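Local coordinates for protein inositol 2-dehydrogenase/D-chiro-inositol 3-dehydrogenase (Lactobacillus casei, PDB 4MIY) that oxidises myo-inositol and D-chiro-inositol to their keto derivatives, using NAD as the hydride acceptor, at residues L99-E113 with A304-A316. Residues are numbered along the deposited sequence; the frame is centred on the assembly and turned at random.
Sequences LATTLEGAKRIVDKE and AWDGYIAAITAAA
Tyr308 enters edge-first, a knob among Leu103, Ala106, Lys107 and Val110 of helix 103-113. A chi1 of -176° sets CG opposite the backbone N and brings the CD1/CE1 edge of the ring against that helix: CD1 lies 3.6 Å from Ala106 CB, and CE1 is 3.7 Å from Leu103 O, in the ring plane. Lys107 crosses the ring obliquely; a bend at chi2 carries its methylenes past the phenol, CD 3.4 Å from Tyr308 OH, while NZ turns aside to a salt bridge with Asp111 OD1. Ile312 CD1 covers the centre of one ring face, and Trp305 presents its own face to Tyr308 CD2. With an alanine here instead of Tyr308, the hole would probably lose its filling, and the Lys107 methylenes the phenol they pack against. Val110 splits its branches, CG1 going to the in-plane edge of the Trp305 indole at CE3 (3.8 Å) and CG2 to Ala304 and Tyr308 CB. Leu99 CB sits 4.0 Å from Gly307 CA, where a side chain would clash, and Ala106 CB meets Ala311 CB. Farther along, Leu103 CD2 touches Ala315 CB. The axes of 103-113 and 304-316 approach to 8.7 Å, their directions 164° apart. The first belongs to the NAD-binding Rossmann region of this Gfo/Idh/MocA-type dehydrogenase, the second to the C-terminal alpha/beta region, where Ala310 and Thr313 also pack on helix 168-185, consistent with a seam between the two. No direct hydrogen bond spans them; one water links Leu99 N to Gly307 O, another Glu113 OE1 to Ala304 N. Glu113 OE2 accepts from Val120 N and Ile121 N. With Gly307, Ala106 and Ala311 letting the backbones close in, cohesion rests on shape fit round Tyr308 and two bridging waters.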
ATOM      1  N   LEU A  99     -33.629 -14.702   9.421  1.00 22.14           N
ATOM      2  CA  LEU A  99     -35.015 -14.423   9.753  1.00 22.00           C
ATOM      3  C   LEU A  99     -35.735 -15.741  10.102  1.00 28.47           C
ATOM      4  O   LEU A  99     -36.588 -15.786  10.945  1.00 28.47           O
ATOM      5  CB  LEU A  99     -35.679 -13.705   8.605  1.00 19.58           C
ATOM      6  CG  LEU A  99     -37.151 -13.361   8.812  1.00 21.18           C
ATOM      7  CD1 LEU A  99     -37.278 -12.328   9.882  1.00 25.60           C
ATOM      8  CD2 LEU A  99     -37.712 -12.937   7.553  1.00 22.98           C
ATOM      9  N   ALA A 100     -35.280 -16.800   9.464  1.00 29.23           N
ATOM     10  CA  ALA A 100     -35.869 -18.104   9.539  1.00 30.71           C
ATOM     11  C   ALA A 100     -34.945 -19.032   8.786  1.00 31.42           C
ATOM     12  O   ALA A 100     -34.206 -18.603   7.952  1.00 29.44           O
ATOM     13  CB  ALA A 100     -37.154 -18.089   8.859  1.00 29.15           C
ATOM     14  N   THR A 101     -35.048 -20.311   9.066  1.00 29.57           N
ATOM     15  CA  THR A 101     -34.157 -21.292   8.483  1.00 32.11           C
ATOM     16  C   THR A 101     -34.743 -21.889   7.239  1.00 32.75           C
ATOM     17  O   THR A 101     -34.078 -22.601   6.518  1.00 34.16           O
ATOM     18  CB  THR A 101     -33.804 -22.373   9.443  1.00 29.96           C
ATOM     19  OG1 THR A 101     -34.990 -22.865  10.056  1.00 31.85           O
ATOM     20  CG2 THR A 101     -32.875 -21.888  10.461  1.00 31.83           C
ATOM     21  N   THR A 102     -35.984 -21.575   6.967  1.00 33.26           N
ATOM     22  CA  THR A 102     -36.579 -21.990   5.729  1.00 34.70           C
ATOM     23  C   THR A 102     -37.129 -20.810   5.046  1.00 34.22           C
ATOM     24  O   THR A 102     -37.422 -19.827   5.659  1.00 35.99           O
ATOM     25  CB  THR A 102     -37.728 -23.006   5.912  1.00 36.16           C
ATOM     26  OG1 THR A 102     -38.774 -22.419   6.666  1.00 38.71           O
ATOM     27  CG2 THR A 102     -37.249 -24.229   6.571  1.00 35.09           C
ATOM     28  N   LEU A 103     -37.287 -20.913   3.760  1.00 34.67           N
ATOM     29  CA  LEU A 103     -37.836 -19.812   3.035  1.00 35.49           C
ATOM     30  C   LEU A 103     -39.309 -19.702   3.284  1.00 37.27           C
ATOM     31  O   LEU A 103     -39.879 -18.642   3.170  1.00 38.12           O
ATOM     32  CB  LEU A 103     -37.493 -19.897   1.570  1.00 36.61           C
ATOM     33  CG  LEU A 103     -38.168 -20.806   0.593  1.00 37.32           C
ATOM     34  CD1 LEU A 103     -39.248 -20.052   0.034  1.00 38.14           C
ATOM     35  CD2 LEU A 103     -37.213 -21.150  -0.494  1.00 37.29           C
ATOM     36  N   GLU A 104     -39.901 -20.808   3.677  0.75 37.82           N
ATOM     37  CA  GLU A 104     -41.304 -20.826   3.996  0.75 37.06           C
ATOM     38  C   GLU A 104     -41.597 -20.069   5.259  0.75 32.71           C
ATOM     39  O   GLU A 104     -42.543 -19.338   5.314  0.75 35.38           O
ATOM     40  CB  GLU A 104     -41.785 -22.252   4.166  0.75 36.85           C
ATOM     41  CG  GLU A 104     -41.827 -23.024   2.888  0.75 39.23           C
ATOM     42  CD  GLU A 104     -40.516 -23.671   2.516  0.75 39.72           C
ATOM     43  OE1 GLU A 104     -39.570 -23.587   3.286  0.75 39.58           O
ATOM     44  OE2 GLU A 104     -40.448 -24.244   1.427  0.75 40.18           O
ATOM     45  N   GLY A 105     -40.813 -20.299   6.280  1.00 34.67           N
ATOM     46  CA  GLY A 105     -40.902 -19.488   7.457  1.00 35.70           C
ATOM     47  C   GLY A 105     -40.739 -18.000   7.177  1.00 37.46           C
ATOM     48  O   GLY A 105     -41.472 -17.191   7.677  1.00 29.45           O
ATOM     49  N   ALA A 106     -39.761 -17.654   6.367  1.00 30.61           N
ATOM     50  CA  ALA A 106     -39.531 -16.259   6.071  1.00 33.56           C
ATOM     51  C   ALA A 106     -40.732 -15.581   5.427  1.00 32.33           C
ATOM     52  O   ALA A 106     -41.039 -14.442   5.689  1.00 31.19           O
ATOM     53  CB  ALA A 106     -38.306 -16.096   5.219  1.00 30.79           C
ATOM     54  N   LYS A 107     -41.421 -16.315   4.582  0.89 33.72           N
ATOM     55  CA  LYS A 107     -42.537 -15.755   3.854  0.89 32.70           C
ATOM     56  C   LYS A 107     -43.727 -15.532   4.779  0.89 33.41           C
ATOM     57  O   LYS A 107     -44.508 -14.653   4.580  0.89 32.04           O
ATOM     58  CB  LYS A 107     -42.872 -16.659   2.677  0.89 34.70           C
ATOM     59  CG  LYS A 107     -44.039 -16.281   1.868  0.89 35.25           C
ATOM     60  CD  LYS A 107     -43.950 -14.914   1.337  0.89 35.47           C
ATOM     61  CE  LYS A 107     -45.262 -14.412   0.824  0.89 43.31           C
ATOM     62  NZ  LYS A 107     -45.218 -13.071   0.172  0.89 43.46           N
ATOM     63  N   ARG A 108     -43.783 -16.317   5.824  1.00 31.72           N
ATOM     64  CA  ARG A 108     -44.865 -16.186   6.741  1.00 35.89           C
ATOM     65  C   ARG A 108     -44.670 -14.902   7.520  1.00 36.53           C
ATOM     66  O   ARG A 108     -45.600 -14.160   7.699  1.00 35.15           O
ATOM     67  CB  ARG A 108     -44.934 -17.361   7.673  1.00 31.93           C
ATOM     68  CG  ARG A 108     -45.829 -18.452   7.149  1.00 37.79           C
ATOM     69  CD  ARG A 108     -45.950 -19.521   8.182  1.00 39.54           C
ATOM     70  NE  ARG A 108     -44.730 -20.287   8.372  1.00 41.22           N
ATOM     71  CZ  ARG A 108     -44.327 -21.277   7.580  1.00 43.74           C
ATOM     72  NH1 ARG A 108     -45.050 -21.647   6.536  1.00 43.59           N
ATOM     73  NH2 ARG A 108     -43.220 -21.929   7.844  1.00 40.28           N
ATOM     74  N   ILE A 109     -43.436 -14.673   7.952  1.00 31.22           N
ATOM     75  CA  ILE A 109     -43.094 -13.497   8.727  1.00 29.03           C
ATOM     76  C   ILE A 109     -43.379 -12.279   7.905  1.00 27.65           C
ATOM     77  O   ILE A 109     -44.035 -11.381   8.370  1.00 31.95           O
ATOM     78  CB  ILE A 109     -41.671 -13.539   9.211  1.00 26.77           C
ATOM     79  CG1 ILE A 109     -41.509 -14.655  10.224  1.00 26.26           C
ATOM     80  CG2 ILE A 109     -41.274 -12.240   9.842  1.00 22.51           C
ATOM     81  CD1 ILE A 109     -40.145 -14.830  10.809  1.00 32.03           C
ATOM     82  N   VAL A 110     -42.954 -12.274   6.671  1.00 27.04           N
ATOM     83  CA  VAL A 110     -43.255 -11.195   5.778  1.00 28.25           C
ATOM     84  C   VAL A 110     -44.788 -10.897   5.624  1.00 35.79           C
ATOM     85  O   VAL A 110     -45.221  -9.759   5.636  1.00 32.94           O
ATOM     86  CB  VAL A 110     -42.583 -11.429   4.436  1.00 31.67           C
ATOM     87  CG1 VAL A 110     -43.059 -10.506   3.445  1.00 31.40           C
ATOM     88  CG2 VAL A 110     -41.085 -11.247   4.591  1.00 28.14           C
ATOM     89  N   ASP A 111     -45.565 -11.954   5.495  1.00 35.85           N
ATOM     90  CA  ASP A 111     -46.970 -11.813   5.227  1.00 33.86           C
ATOM     91  C   ASP A 111     -47.658 -11.262   6.442  1.00 34.49           C
ATOM     92  O   ASP A 111     -48.540 -10.459   6.338  1.00 39.67           O
ATOM     93  CB  ASP A 111     -47.580 -13.158   4.869  1.00 34.96           C
ATOM     94  CG  ASP A 111     -47.239 -13.608   3.469  1.00 38.84           C
ATOM     95  OD1 ASP A 111     -46.903 -12.769   2.620  1.00 40.08           O
ATOM     96  OD2 ASP A 111     -47.365 -14.819   3.221  1.00 41.56           O
ATOM     97  N   LYS A 112     -47.244 -11.709   7.591  1.00 33.84           N
ATOM     98  CA  LYS A 112     -47.805 -11.230   8.813  1.00 30.30           C
ATOM     99  C   LYS A 112     -47.419  -9.808   9.180  1.00 36.16           C
ATOM    100  O   LYS A 112     -48.232  -9.022   9.574  1.00 36.76           O
ATOM    101  CB  LYS A 112     -47.406 -12.127   9.927  1.00 29.73           C
ATOM    102  CG  LYS A 112     -48.105 -11.773  11.133  1.00 33.82           C
ATOM    103  CD  LYS A 112     -47.842 -12.703  12.179  1.00 27.26           C
ATOM    104  CE  LYS A 112     -48.951 -12.708  13.146  1.00 35.27           C
ATOM    105  NZ  LYS A 112     -48.639 -13.414  14.383  1.00 34.47           N
ATOM    106  N   GLU A 113     -46.143  -9.492   9.035  1.00 35.21           N
ATOM    107  CA  GLU A 113     -45.737  -8.140   9.299  1.00 30.11           C
ATOM    108  C   GLU A 113     -46.455  -7.175   8.371  1.00 31.25           C
ATOM    109  O   GLU A 113     -46.781  -6.085   8.766  1.00 34.58           O
ATOM    110  CB  GLU A 113     -44.204  -7.968   9.242  1.00 29.46           C
ATOM    111  CG  GLU A 113     -43.757  -6.666   9.841  1.00 28.17           C
ATOM    112  CD  GLU A 113     -42.267  -6.371   9.757  1.00 26.24           C
ATOM    113  OE1 GLU A 113     -41.633  -6.776   8.774  1.00 27.26           O
ATOM    114  OE2 GLU A 113     -41.792  -5.728  10.670  1.00 23.81           O
ATOM    115  N   ALA A 304     -37.465  -7.536   7.161  1.00 19.93           N
ATOM    116  CA  ALA A 304     -37.893  -8.892   6.992  1.00 21.24           C
ATOM    117  C   ALA A 304     -37.879  -9.239   5.533  1.00 19.31           C
ATOM    118  O   ALA A 304     -37.642 -10.365   5.192  1.00 20.44           O
ATOM    119  CB  ALA A 304     -39.266  -9.102   7.579  1.00 22.38           C
ATOM    120  N   TRP A 305     -38.115  -8.281   4.673  1.00 20.30           N
ATOM    121  CA  TRP A 305     -37.985  -8.550   3.272  1.00 23.37           C
ATOM    122  C   TRP A 305     -36.535  -8.958   2.925  1.00 22.57           C
ATOM    123  O   TRP A 305     -36.322  -9.875   2.191  1.00 21.52           O
ATOM    124  CB  TRP A 305     -38.431  -7.378   2.419  1.00 26.90           C
ATOM    125  CG  TRP A 305     -38.528  -7.702   0.985  1.00 27.84           C
ATOM    126  CD1 TRP A 305     -37.686  -7.352   0.016  1.00 30.75           C
ATOM    127  CD2 TRP A 305     -39.544  -8.473   0.377  1.00 33.91           C
ATOM    128  NE1 TRP A 305     -38.108  -7.844  -1.177  1.00 34.69           N
ATOM    129  CE2 TRP A 305     -39.250  -8.550  -0.970  1.00 33.73           C
ATOM    130  CE3 TRP A 305     -40.680  -9.103   0.851  1.00 34.25           C
ATOM    131  CZ2 TRP A 305     -40.055  -9.226  -1.861  1.00 38.56           C
ATOM    132  CZ3 TRP A 305     -41.482  -9.770  -0.042  1.00 36.69           C
ATOM    133  CH2 TRP A 305     -41.159  -9.838  -1.364  1.00 36.77           C
ATOM    134  N   ASP A 306     -35.569  -8.207   3.427  1.00 20.24           N
ATOM    135  CA  ASP A 306     -34.168  -8.574   3.292  1.00 20.18           C
ATOM    136  C   ASP A 306     -33.904  -9.963   3.823  1.00 19.31           C
ATOM    137  O   ASP A 306     -33.199 -10.716   3.242  1.00 18.39           O
ATOM    138  CB  ASP A 306     -33.286  -7.539   3.996  1.00 17.52           C
ATOM    139  CG  ASP A 306     -33.322  -6.192   3.316  1.00 20.61           C
ATOM    140  OD1 ASP A 306     -33.076  -6.127   2.117  1.00 21.18           O
ATOM    141  OD2 ASP A 306     -33.597  -5.224   3.984  1.00 19.24           O
ATOM    142  N   GLY A 307     -34.496 -10.298   4.935  1.00 19.35           N
ATOM    143  CA  GLY A 307     -34.385 -11.630   5.453  1.00 19.60           C
ATOM    144  C   GLY A 307     -34.954 -12.698   4.543  1.00 22.35           C
ATOM    145  O   GLY A 307     -34.411 -13.756   4.425  1.00 21.12           O
ATOM    146  N   TYR A 308     -36.036 -12.370   3.891  1.00 20.81           N
ATOM    147  CA  TYR A 308     -36.642 -13.255   2.947  1.00 20.43           C
ATOM    148  C   TYR A 308     -35.796 -13.448   1.699  1.00 21.19           C
ATOM    149  O   TYR A 308     -35.617 -14.534   1.243  1.00 20.44           O
ATOM    150  CB  TYR A 308     -38.045 -12.734   2.643  1.00 24.02           C
ATOM    151  CG  TYR A 308     -38.930 -13.546   1.727  1.00 26.66           C
ATOM    152  CD1 TYR A 308     -39.149 -14.870   1.922  1.00 29.20           C
ATOM    153  CD2 TYR A 308     -39.557 -12.937   0.681  1.00 27.82           C
ATOM    154  CE1 TYR A 308     -39.992 -15.567   1.083  1.00 30.49           C
ATOM    155  CE2 TYR A 308     -40.384 -13.594  -0.123  1.00 29.35           C
ATOM    156  CZ  TYR A 308     -40.590 -14.916   0.056  1.00 31.73           C
ATOM    157  OH  TYR A 308     -41.428 -15.565  -0.825  1.00 33.30           O
ATOM    158  N   ILE A 309     -35.249 -12.374   1.171  1.00 21.45           N
ATOM    159  CA  ILE A 309     -34.333 -12.481   0.067  1.00 20.64           C
ATOM    160  C   ILE A 309     -33.168 -13.385   0.432  1.00 18.58           C
ATOM    161  O   ILE A 309     -32.760 -14.196  -0.343  1.00 18.44           O
ATOM    162  CB  ILE A 309     -33.792 -11.132  -0.332  1.00 19.06           C
ATOM    163  CG1 ILE A 309     -34.900 -10.269  -0.912  1.00 21.27           C
ATOM    164  CG2 ILE A 309     -32.680 -11.276  -1.344  1.00 19.51           C
ATOM    165  CD1 ILE A 309     -34.550  -8.820  -0.955  1.00 28.14           C
ATOM    166  N   ALA A 310     -32.669 -13.248   1.626  1.00 17.97           N
ATOM    167  CA  ALA A 310     -31.523 -14.011   2.014  1.00 17.29           C
ATOM    168  C   ALA A 310     -31.885 -15.481   2.162  1.00 18.86           C
ATOM    169  O   ALA A 310     -31.158 -16.321   1.738  1.00 17.82           O
ATOM    170  CB  ALA A 310     -30.944 -13.482   3.280  1.00 18.53           C
ATOM    171  N   ALA A 311     -33.046 -15.732   2.741  1.00 19.48           N
ATOM    172  CA  ALA A 311     -33.545 -17.081   2.883  1.00 22.41           C
ATOM    173  C   ALA A 311     -33.744 -17.814   1.567  1.00 21.20           C
ATOM    174  O   ALA A 311     -33.369 -18.935   1.446  1.00 20.14           O
ATOM    175  CB  ALA A 311     -34.796 -17.083   3.697  1.00 20.64           C
ATOM    176  N   ILE A 312     -34.304 -17.130   0.590  1.00 17.38           N
ATOM    177  CA  ILE A 312     -34.516 -17.698  -0.736  1.00 18.56           C
ATOM    178  C   ILE A 312     -33.180 -18.020  -1.397  1.00 21.94           C
ATOM    179  O   ILE A 312     -32.998 -19.050  -1.993  1.00 20.67           O
ATOM    180  CB  ILE A 312     -35.293 -16.719  -1.599  1.00 19.13           C
ATOM    181  CG1 ILE A 312     -36.721 -16.578  -1.086  1.00 25.25           C
ATOM    182  CG2 ILE A 312     -35.304 -17.133  -3.040  1.00 25.60           C
ATOM    183  CD1 ILE A 312     -37.405 -15.452  -1.662  1.00 25.21           C
ATOM    184  N   THR A 313     -32.257 -17.085  -1.298  1.00 18.86           N
ATOM    185  CA  THR A 313     -30.978 -17.221  -1.943  1.00 20.05           C
ATOM    186  C   THR A 313     -30.158 -18.323  -1.284  1.00 16.38           C
ATOM    187  O   THR A 313     -29.521 -19.087  -1.936  1.00 17.84           O
ATOM    188  CB  THR A 313     -30.261 -15.880  -1.933  1.00 16.31           C
ATOM    189  OG1 THR A 313     -31.049 -14.917  -2.609  1.00 19.13           O
ATOM    190  CG2 THR A 313     -28.948 -15.980  -2.623  1.00 16.18           C
ATOM    191  N   ALA A 314     -30.219 -18.400   0.025  1.00 16.01           N
ATOM    192  CA  ALA A 314     -29.516 -19.432   0.743  1.00 19.46           C
ATOM    193  C   ALA A 314     -30.039 -20.818   0.405  1.00 19.44           C
ATOM    194  O   ALA A 314     -29.314 -21.746   0.297  1.00 19.30           O
ATOM    195  CB  ALA A 314     -29.593 -19.203   2.221  1.00 21.35           C
ATOM    196  N   ALA A 315     -31.323 -20.911   0.220  1.00 23.20           N
ATOM    197  CA  ALA A 315     -31.903 -22.176  -0.127  1.00 21.90           C
ATOM    198  C   ALA A 315     -31.518 -22.581  -1.555  1.00 21.71           C
ATOM    199  O   ALA A 315     -31.251 -23.715  -1.810  1.00 22.13           O
ATOM    200  CB  ALA A 315     -33.375 -22.086   0.034  1.00 22.17           C
ATOM    201  N   ALA A 316     -31.490 -21.617  -2.462  1.00 18.11           N
ATOM    202  CA  ALA A 316     -31.015 -21.866  -3.808  1.00 18.84           C
ATOM    203  C   ALA A 316     -29.556 -22.338  -3.795  1.00 20.96           C
ATOM    204  O   ALA A 316     -29.184 -23.202  -4.524  1.00 19.80           O
ATOM    205  CB  ALA A 316     -31.196 -20.669  -4.673  1.00 17.66           C
TER
HETATM  206  O   HOH W   1     -32.699 -14.720   6.613  1.00 24.19           O
HETATM  207  O   HOH W   2     -39.070  -5.597   8.485  1.00 20.45           O